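Local coordinates for putative serine phosphatase (Pseudomonas aeruginosa, PDB 6K4E), which probably dephosphorylates phosphothreonine as the magnesium-dependent PP2C-type phosphatase of the SiaABC pathway, which controls biofilm formation in response to carbon availability, at residues His287-Arg290 / Asp291-Ile295; Ser236-Gly239 / Phe240-Ala244; Ala278-Ala281 / Glu282-Glu286; Leu58-Ala61 / Ser62-Gln65. All coordinates share one frame; numbering follows the deposited sequence.

In the fold
Along the chain the order is interaction 4 (helix 49-67), interaction 2 (the end of strand 231-236 and helix 238-242), interaction 3 (the end of helix 269-284), then interaction 1 (the loop into strand 293-300). The last three form one cluster. Interactions 1 and 2, with centres about 6 Å apart, meet where strands 231-236 and 293-300, neighbours in one sheet, reach the metal site. Interaction 3 touches both, about 11 and 12 Å away between centres, chiefly through Leu280, Tyr283 and Gln284. Interaction 4 stands apart, its centre about 18 Å from interaction 1, and faces the second subunit. Interactions 1 and 2 thus supply metal ligands, interaction 3 packs behind them, and interaction 4 serves the dimer.

Interaction 1. Residues His287-Arg290 / Asp291-Ile295; sequences HPQR and DDITI. With MG (magnesium ion), chain F.
Gln289 reaches across to Asp291 and Ile293 in the loop that feeds strand 293-300 of the PP2C-type phosphatase fold, and Asp291 is an aspartate ligand of its magnesium site. The Gln289 chain is extended beyond CG, with chi1 at -167° setting CG beside the carbonyl carbon, and this carries the amide over the turn. There NE2 donates to the backbone O of Asp291 at 2.8 Å. The bond is moderately bent, 151° at the hydrogen, and the donor is tilted from the carbonyl plane. NE2 is also bonded to the carbonyl of Lys87, on strand 82-87, so the amide ties the loop to the neighbouring strand. The aliphatic contact runs from Gln289 CG to Ile293 CD1 at 3.8 Å, and the amide lies against the same methyl, with Gln289 NE2 3.5 Å from Ile293 CD1.

Arg290 sends its extended side chain away from the turn, while its backbone N is bonded to OE1 of Gln243. Beyond it, Asp291 divides its carboxylate between two tasks. OD2 binds the magnesium at 1.9 Å, whereas OD1 stays 3.3 Å from the same metal, so the carboxylate is monodentate. Asp291 OD1 instead accepts a weak bond from Asp292 N at 2.7 Å, which restrains rotation of the group. Water 1, itself a metal ligand, donates to Asp291 OD1 at 2.5 Å.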
# COMPACT_ATOMS: atom_id res chain seq x y z
N HIS B 287 3.51 11.12 -29.65
CA HIS B 287 3.91 11.58 -28.31
C HIS B 287 3.79 10.47 -27.27
O HIS B 287 2.76 9.80 -27.21
CB HIS B 287 3.07 12.77 -27.84
CG HIS B 287 3.42 14.04 -28.53
ND1 HIS B 287 2.92 14.34 -29.79
CD2 HIS B 287 4.21 15.06 -28.12
CE1 HIS B 287 3.41 15.53 -30.09
NE2 HIS B 287 4.18 16.00 -29.12
N PRO B 288 4.80 10.30 -26.39
CA PRO B 288 4.67 9.31 -25.32
C PRO B 288 3.56 9.71 -24.35
O PRO B 288 3.16 10.88 -24.33
CB PRO B 288 6.04 9.36 -24.61
CG PRO B 288 6.54 10.74 -24.89
CD PRO B 288 6.10 11.02 -26.30
N GLN B 289 3.03 8.73 -23.59
CA GLN B 289 2.02 9.00 -22.57
C GLN B 289 2.77 9.77 -21.47
O GLN B 289 3.83 9.36 -21.02
CB GLN B 289 1.40 7.71 -22.04
CG GLN B 289 0.13 7.95 -21.22
CD GLN B 289 -0.46 6.69 -20.68
OE1 GLN B 289 -0.34 5.63 -21.27
NE2 GLN B 289 -1.14 6.76 -19.55
N ARG B 290 2.25 10.94 -21.15
CA ARG B 290 2.84 11.89 -20.21
C ARG B 290 2.60 11.54 -18.74
O ARG B 290 3.46 11.79 -17.91
CB ARG B 290 2.29 13.30 -20.56
CG ARG B 290 3.09 14.43 -19.99
CD ARG B 290 3.03 15.66 -20.86
NE ARG B 290 4.23 16.43 -20.59
CZ ARG B 290 4.62 17.49 -21.28
NH1 ARG B 290 3.90 17.93 -22.30
NH2 ARG B 290 5.74 18.12 -20.95
N ASP B 291 1.41 10.97 -18.42
CA ASP B 291 0.99 10.66 -17.06
C ASP B 291 -0.04 9.52 -17.06
O ASP B 291 -0.49 9.08 -18.12
CB ASP B 291 0.39 11.94 -16.40
CG ASP B 291 0.17 11.86 -14.90
OD1 ASP B 291 0.73 10.94 -14.26
OD2 ASP B 291 -0.54 12.74 -14.37
N ASP B 292 -0.34 8.99 -15.87
CA ASP B 292 -1.36 7.97 -15.68
C ASP B 292 -2.70 8.59 -16.08
O ASP B 292 -2.97 9.76 -15.75
CB ASP B 292 -1.41 7.55 -14.21
CG ASP B 292 -0.13 6.94 -13.72
OD1 ASP B 292 0.42 6.10 -14.42
OD2 ASP B 292 0.31 7.30 -12.61
N ILE B 293 -3.50 7.84 -16.82
CA ILE B 293 -4.81 8.29 -17.27
C ILE B 293 -5.92 7.50 -16.54
O ILE B 293 -5.80 6.29 -16.35
CB ILE B 293 -4.91 8.22 -18.83
CG1 ILE B 293 -3.93 9.22 -19.49
CG2 ILE B 293 -6.35 8.45 -19.34
CD1 ILE B 293 -3.56 8.96 -20.93
N THR B 294 -6.97 8.21 -16.09
CA THR B 294 -8.17 7.65 -15.47
C THR B 294 -9.33 8.54 -15.77
O THR B 294 -9.25 9.74 -15.57
CB THR B 294 -8.08 7.47 -13.94
OG1 THR B 294 -6.81 6.92 -13.62
CG2 THR B 294 -9.20 6.51 -13.40
N ILE B 295 -10.41 7.92 -16.27
CA ILE B 295 -11.69 8.56 -16.46
C ILE B 295 -12.74 7.57 -15.95
O ILE B 295 -12.87 6.49 -16.50
CB ILE B 295 -12.02 9.07 -17.90
CG1 ILE B 295 -10.97 10.05 -18.42
CG2 ILE B 295 -13.45 9.67 -17.95
CD1 ILE B 295 -11.38 10.69 -19.79
MG MG F . -1.49 12.74 -12.67
O HOH W 1 0.10 11.58 -11.90
O HOH W 2 -2.91 11.12 -13.40
O HOH W 3 -0.41 14.24 -11.75

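Interaction 2. Residues Ser236-Gly239 / Phe240-Ala244; sequences STDG and FLDQA. With MG (magnesium ion), chain H; MG (magnesium ion), chain F.
Asp242 folds back on Asp238 in the short helix 238-242, which follows strand 231-236 at the magnesium-binding end of the fold. Its backbone N donates to Asp238 O at 2.8 Å, nearly along the C=O axis, and only weakly to Gly239 O. The Asp238 carboxylate bridges two magnesium ions: OD1 binds one at 2.3 Å and OD2 the other at 2.2 Å, a chi1 of 61° turning the group so that each oxygen meets its own metal. The two carboxylates stand with planes 43° apart, and water 5 joins them, donating to Asp238 OD2 at 3.0 Å and to Asp242 OD2 at 2.6 Å. Water 3, a ligand of the OD1-bound ion, also donates to Asp238 OD2, at 2.9 Å.

Upstream, Ser236 OG donates to Thr237 O at 2.8 Å, in the carbonyl plane on a lone pair. Water 4 connects Thr237 OG1, which is also bonded to Asp95, to the Phe240 N-H. Water 6 serves Gly239 O and Gln243 OE1 together, and Gln243 NE2 gives its hydrogens to Ala244 O, at 3.0 Å, and Pro288 O. The two magnesium bonds fix the bridging carboxylate; the water shared with Asp242 probably adds to this and tempers repulsion between the acids.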
# COMPACT_ATOMS: atom_id res chain seq x y z
N SER B 236 -12.29 12.63 -13.90
CA SER B 236 -11.02 12.34 -14.55
C SER B 236 -9.87 12.92 -13.75
O SER B 236 -9.99 14.01 -13.21
CB SER B 236 -11.00 12.93 -15.96
OG SER B 236 -9.70 12.88 -16.52
N THR B 237 -8.72 12.23 -13.74
CA THR B 237 -7.49 12.77 -13.14
C THR B 237 -6.89 13.72 -14.18
O THR B 237 -7.40 13.79 -15.30
CB THR B 237 -6.51 11.65 -12.74
OG1 THR B 237 -6.22 10.86 -13.90
CG2 THR B 237 -7.08 10.74 -11.62
N ASP B 238 -5.80 14.45 -13.83
CA ASP B 238 -5.21 15.37 -14.79
C ASP B 238 -4.55 14.71 -16.04
O ASP B 238 -4.30 15.41 -17.00
CB ASP B 238 -4.19 16.30 -14.07
CG ASP B 238 -3.04 15.58 -13.41
OD1 ASP B 238 -2.89 14.35 -13.64
OD2 ASP B 238 -2.27 16.25 -12.68
N GLY B 239 -4.20 13.43 -15.96
CA GLY B 239 -3.47 12.74 -17.01
C GLY B 239 -3.97 12.87 -18.43
O GLY B 239 -3.19 13.12 -19.34
N PHE B 240 -5.28 12.66 -18.65
CA PHE B 240 -5.92 12.76 -19.96
C PHE B 240 -5.86 14.22 -20.45
O PHE B 240 -5.59 14.47 -21.64
CB PHE B 240 -7.41 12.29 -19.87
CG PHE B 240 -8.10 12.05 -21.20
CD1 PHE B 240 -8.58 13.12 -21.95
CD2 PHE B 240 -8.30 10.76 -21.69
CE1 PHE B 240 -9.21 12.90 -23.18
CE2 PHE B 240 -8.94 10.55 -22.91
CZ PHE B 240 -9.39 11.61 -23.65
N LEU B 241 -6.12 15.19 -19.54
CA LEU B 241 -6.16 16.63 -19.90
C LEU B 241 -4.77 17.17 -20.09
O LEU B 241 -4.60 18.18 -20.76
CB LEU B 241 -6.93 17.47 -18.83
CG LEU B 241 -8.47 17.32 -18.80
CD1 LEU B 241 -8.92 16.07 -18.01
CD2 LEU B 241 -9.11 18.51 -18.16
N ASP B 242 -3.77 16.50 -19.54
CA ASP B 242 -2.37 16.91 -19.67
C ASP B 242 -1.67 16.19 -20.80
O ASP B 242 -0.54 16.54 -21.10
CB ASP B 242 -1.61 16.71 -18.34
CG ASP B 242 -2.03 17.65 -17.21
OD1 ASP B 242 -2.80 18.61 -17.49
OD2 ASP B 242 -1.58 17.44 -16.07
N GLN B 243 -2.33 15.21 -21.43
CA GLN B 243 -1.71 14.48 -22.54
C GLN B 243 -1.26 15.41 -23.66
O GLN B 243 -2.11 16.06 -24.29
CB GLN B 243 -2.62 13.41 -23.11
CG GLN B 243 -1.94 12.54 -24.20
CD GLN B 243 -0.64 11.89 -23.74
OE1 GLN B 243 -0.59 11.16 -22.75
NE2 GLN B 243 0.46 12.23 -24.39
N ALA B 244 0.06 15.45 -23.90
CA ALA B 244 0.66 16.23 -24.96
C ALA B 244 0.28 15.61 -26.33
O ALA B 244 0.07 14.41 -26.42
CB ALA B 244 2.17 16.22 -24.79
MG MG H . -2.49 18.17 -11.53
MG MG F . -1.49 12.74 -12.67
O HOH W 4 -6.97 11.12 -16.51
O HOH W 5 -1.88 18.95 -13.95
O HOH W 3 -0.41 14.24 -11.75
O HOH W 6 -0.81 12.07 -20.14
O HOH W 2 -2.91 11.12 -13.40
O HOH W 1 0.10 11.58 -11.90
O HOH W 7 -0.25 18.16 -12.02
O HOH W 8 -1.32 17.24 -9.73

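Interaction 3. Residues Ala278-Ala281 / Glu282-Glu286; sequences ATLA and EYQGE
Four successive i to i+4 backbone bonds link Ala278-Ala281 to Glu282-Gly285, so the last two turns of helix 269-284 are regular up to its end. The most nearly linear of them, 168° at the hydrogen, runs from Gln284 N to Leu280 O at 2.8 Å. At the end, Gly285 N donates to Ala281 O at 3.1 Å, and Gly285 then leaves the helix with a phi of 60°. Water 9 spans the exit: it donates to Ala281 O at 2.7 Å and to Gly285 O at 2.6 Å, giving Ala281 O a second donor.

The side chains sort by face. CB of Gln284 sits 3.1 Å from Leu280 O, and its OE1 comes within 4.3 Å of CG of Leu280, a loose contact alongside the helix. With chi1 at -171° and an extended chain, the Gln284 amide is carried past the helix end, where NE2 bonds the carbonyl of His287 in the following loop. Tyr283 packs CB against Thr279 O at 3.4 Å, but its ring leads away to meet Phe252 edge-to-face, and OH bonds Phe250 O. Leu280 is the buried member, directed at Phe240, Gln243 and Ile293. Glu282 leads away on the exposed side, with CB 3.3 Å from Ala278 O.

Leu280 on the buried face, a solvent-facing side of small residues and Glu282, and a C' glycine of positive phi ending the helix are typical of a surface helix packed over a fold's interior, here just before the metal-binding loop.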
# COMPACT_ATOMS: atom_id res chain seq x y z
N ALA B 278 -10.12 6.63 -28.64
CA ALA B 278 -9.76 6.97 -30.03
C ALA B 278 -9.44 8.49 -30.23
O ALA B 278 -8.57 8.81 -31.03
CB ALA B 278 -10.86 6.52 -30.98
N THR B 279 -10.10 9.40 -29.48
CA THR B 279 -9.87 10.86 -29.53
C THR B 279 -8.48 11.21 -28.98
O THR B 279 -7.79 12.04 -29.56
CB THR B 279 -11.01 11.65 -28.83
OG1 THR B 279 -12.23 11.41 -29.55
CG2 THR B 279 -10.76 13.16 -28.75
N LEU B 280 -8.06 10.55 -27.90
CA LEU B 280 -6.73 10.78 -27.32
C LEU B 280 -5.64 10.13 -28.17
O LEU B 280 -4.60 10.77 -28.39
CB LEU B 280 -6.65 10.31 -25.86
CG LEU B 280 -5.44 10.89 -25.08
CD1 LEU B 280 -5.57 12.40 -24.88
CD2 LEU B 280 -5.31 10.23 -23.77
N ALA B 281 -5.88 8.90 -28.65
CA ALA B 281 -4.91 8.19 -29.50
C ALA B 281 -4.59 9.02 -30.74
O ALA B 281 -3.42 9.20 -31.08
CB ALA B 281 -5.45 6.83 -29.89
N GLU B 282 -5.63 9.63 -31.32
CA GLU B 282 -5.51 10.49 -32.50
C GLU B 282 -4.73 11.75 -32.20
O GLU B 282 -3.82 12.07 -32.94
CB GLU B 282 -6.90 10.80 -33.09
CG GLU B 282 -6.89 11.81 -34.23
CD GLU B 282 -7.64 11.50 -35.51
OE1 GLU B 282 -7.79 12.43 -36.33
OE2 GLU B 282 -8.07 10.34 -35.71
N TYR B 283 -5.09 12.45 -31.09
CA TYR B 283 -4.47 13.69 -30.62
C TYR B 283 -3.01 13.48 -30.31
O TYR B 283 -2.17 14.19 -30.82
CB TYR B 283 -5.23 14.26 -29.41
CG TYR B 283 -4.71 15.62 -28.99
CD1 TYR B 283 -4.96 16.75 -29.76
CD2 TYR B 283 -3.94 15.77 -27.83
CE1 TYR B 283 -4.45 18.00 -29.41
CE2 TYR B 283 -3.43 17.02 -27.46
CZ TYR B 283 -3.69 18.13 -28.26
OH TYR B 283 -3.19 19.36 -27.91
N GLN B 284 -2.71 12.47 -29.51
CA GLN B 284 -1.39 12.08 -29.05
C GLN B 284 -0.40 11.74 -30.17
O GLN B 284 0.71 12.26 -30.16
CB GLN B 284 -1.54 10.92 -28.08
CG GLN B 284 -0.27 10.52 -27.35
CD GLN B 284 -0.53 9.38 -26.42
OE1 GLN B 284 -1.66 9.16 -25.97
NE2 GLN B 284 0.50 8.62 -26.13
N GLY B 285 -0.83 10.93 -31.14
CA GLY B 285 0.02 10.53 -32.26
C GLY B 285 1.26 9.81 -31.78
O GLY B 285 1.16 8.83 -31.05
N GLU B 286 2.43 10.34 -32.11
CA GLU B 286 3.72 9.78 -31.74
C GLU B 286 4.21 10.20 -30.33
O GLU B 286 5.24 9.70 -29.89
CB GLU B 286 4.78 10.13 -32.80
CG GLU B 286 5.27 8.90 -33.55
CD GLU B 286 4.36 8.41 -34.64
OE1 GLU B 286 4.71 8.62 -35.82
OE2 GLU B 286 3.31 7.78 -34.34
O HOH W 9 -1.19 7.89 -30.47

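Interaction 4. Residues Leu58-Ala61 / Ser62-Gln65; sequences LDYA and SLIQ
Helix 49-67 contributes this turn to the dimer interface, with Tyr60, Leu63 and Ile64 on one face and Ser62 bonded to the Asp59 carbonyl on another. Ser62 OG donates to Asp59 O at 2.6 Å, one turn back. Chi1 of 70° places the hydroxyl between backbone N and carbonyl carbon, within reach of that oxygen. The Ser62 N-H makes only weak bonds to Leu58 O and Asp59 O. Next along, Leu63 N bonds Tyr60 O at 3.0 Å, an i to i+3 bond with the donor well above the carbonyl plane, and Ile64 N reaches Tyr60 O only weakly at 3.5 Å. Regular spacing returns with Gln65 N to Ala61 O at 3.1 Å.

The Tyr60 ring touches both apolar neighbours obliquely, from opposite corners: CD1 meets Leu63 CD1 at 3.8 Å, and CE2 meets Ile64 CD1 at 4.1 Å. Leu63 and Ile64 also pack on Leu167 of the second subunit, and Tyr60 OH bonds Ala168 N there. Gln65 NE2 bonds Gly93 O instead.

Asp59 O, which Leu63 N approaches only to 3.6 Å, takes the Ser62 hydroxyl, which may partly compensate, while ring and aliphatic neighbours form one apolar patch suited to subunit pairing.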
# COMPACT_ATOMS: atom_id res chain seq x y z
N LEU B 58 7.09 -6.11 -12.54
CA LEU B 58 6.08 -5.06 -12.67
C LEU B 58 4.75 -5.58 -13.19
O LEU B 58 3.72 -5.12 -12.71
CB LEU B 58 6.56 -3.88 -13.53
CG LEU B 58 7.72 -3.07 -12.94
CD1 LEU B 58 8.31 -2.16 -13.97
CD2 LEU B 58 7.31 -2.29 -11.72
N ASP B 59 4.78 -6.53 -14.13
CA ASP B 59 3.59 -7.17 -14.69
C ASP B 59 2.87 -7.91 -13.59
O ASP B 59 1.64 -7.85 -13.55
CB ASP B 59 3.95 -8.16 -15.82
CG ASP B 59 4.24 -7.55 -17.17
OD1 ASP B 59 3.71 -6.44 -17.45
OD2 ASP B 59 4.97 -8.18 -17.96
N TYR B 60 3.60 -8.61 -12.70
CA TYR B 60 2.99 -9.27 -11.57
C TYR B 60 2.45 -8.23 -10.56
O TYR B 60 1.37 -8.41 -10.00
CB TYR B 60 3.95 -10.29 -10.92
CG TYR B 60 3.32 -11.01 -9.75
CD1 TYR B 60 2.31 -11.95 -9.94
CD2 TYR B 60 3.71 -10.73 -8.44
CE1 TYR B 60 1.69 -12.59 -8.86
CE2 TYR B 60 3.09 -11.36 -7.35
CZ TYR B 60 2.09 -12.28 -7.57
OH TYR B 60 1.48 -12.91 -6.50
N ALA B 61 3.19 -7.12 -10.37
CA ALA B 61 2.76 -6.03 -9.48
C ALA B 61 1.46 -5.37 -9.99
O ALA B 61 0.68 -4.86 -9.19
CB ALA B 61 3.86 -4.99 -9.34
N SER B 62 1.19 -5.43 -11.32
CA SER B 62 -0.02 -4.86 -11.90
C SER B 62 -1.23 -5.73 -11.59
O SER B 62 -2.34 -5.21 -11.53
CB SER B 62 0.12 -4.59 -13.39
OG SER B 62 0.19 -5.79 -14.14
N LEU B 63 -1.02 -7.01 -11.27
CA LEU B 63 -2.07 -7.94 -10.86
C LEU B 63 -2.52 -7.54 -9.45
O LEU B 63 -3.73 -7.56 -9.16
CB LEU B 63 -1.55 -9.39 -10.88
CG LEU B 63 -1.68 -10.22 -12.19
CD1 LEU B 63 -0.70 -11.33 -12.17
CD2 LEU B 63 -3.07 -10.88 -12.35
N ILE B 64 -1.55 -7.15 -8.58
CA ILE B 64 -1.85 -6.69 -7.23
C ILE B 64 -2.66 -5.39 -7.32
O ILE B 64 -3.72 -5.29 -6.71
CB ILE B 64 -0.57 -6.56 -6.33
CG1 ILE B 64 0.08 -7.95 -6.07
CG2 ILE B 64 -0.92 -5.87 -4.98
CD1 ILE B 64 1.51 -7.95 -5.60
N GLN B 65 -2.19 -4.41 -8.12
CA GLN B 65 -2.90 -3.13 -8.28
C GLN B 65 -4.31 -3.31 -8.91
O GLN B 65 -5.24 -2.63 -8.48
CB GLN B 65 -2.05 -2.10 -9.02
CG GLN B 65 -2.71 -0.73 -9.12
CD GLN B 65 -1.74 0.35 -9.46
OE1 GLN B 65 -1.10 0.33 -10.51
NE2 GLN B 65 -1.61 1.34 -8.60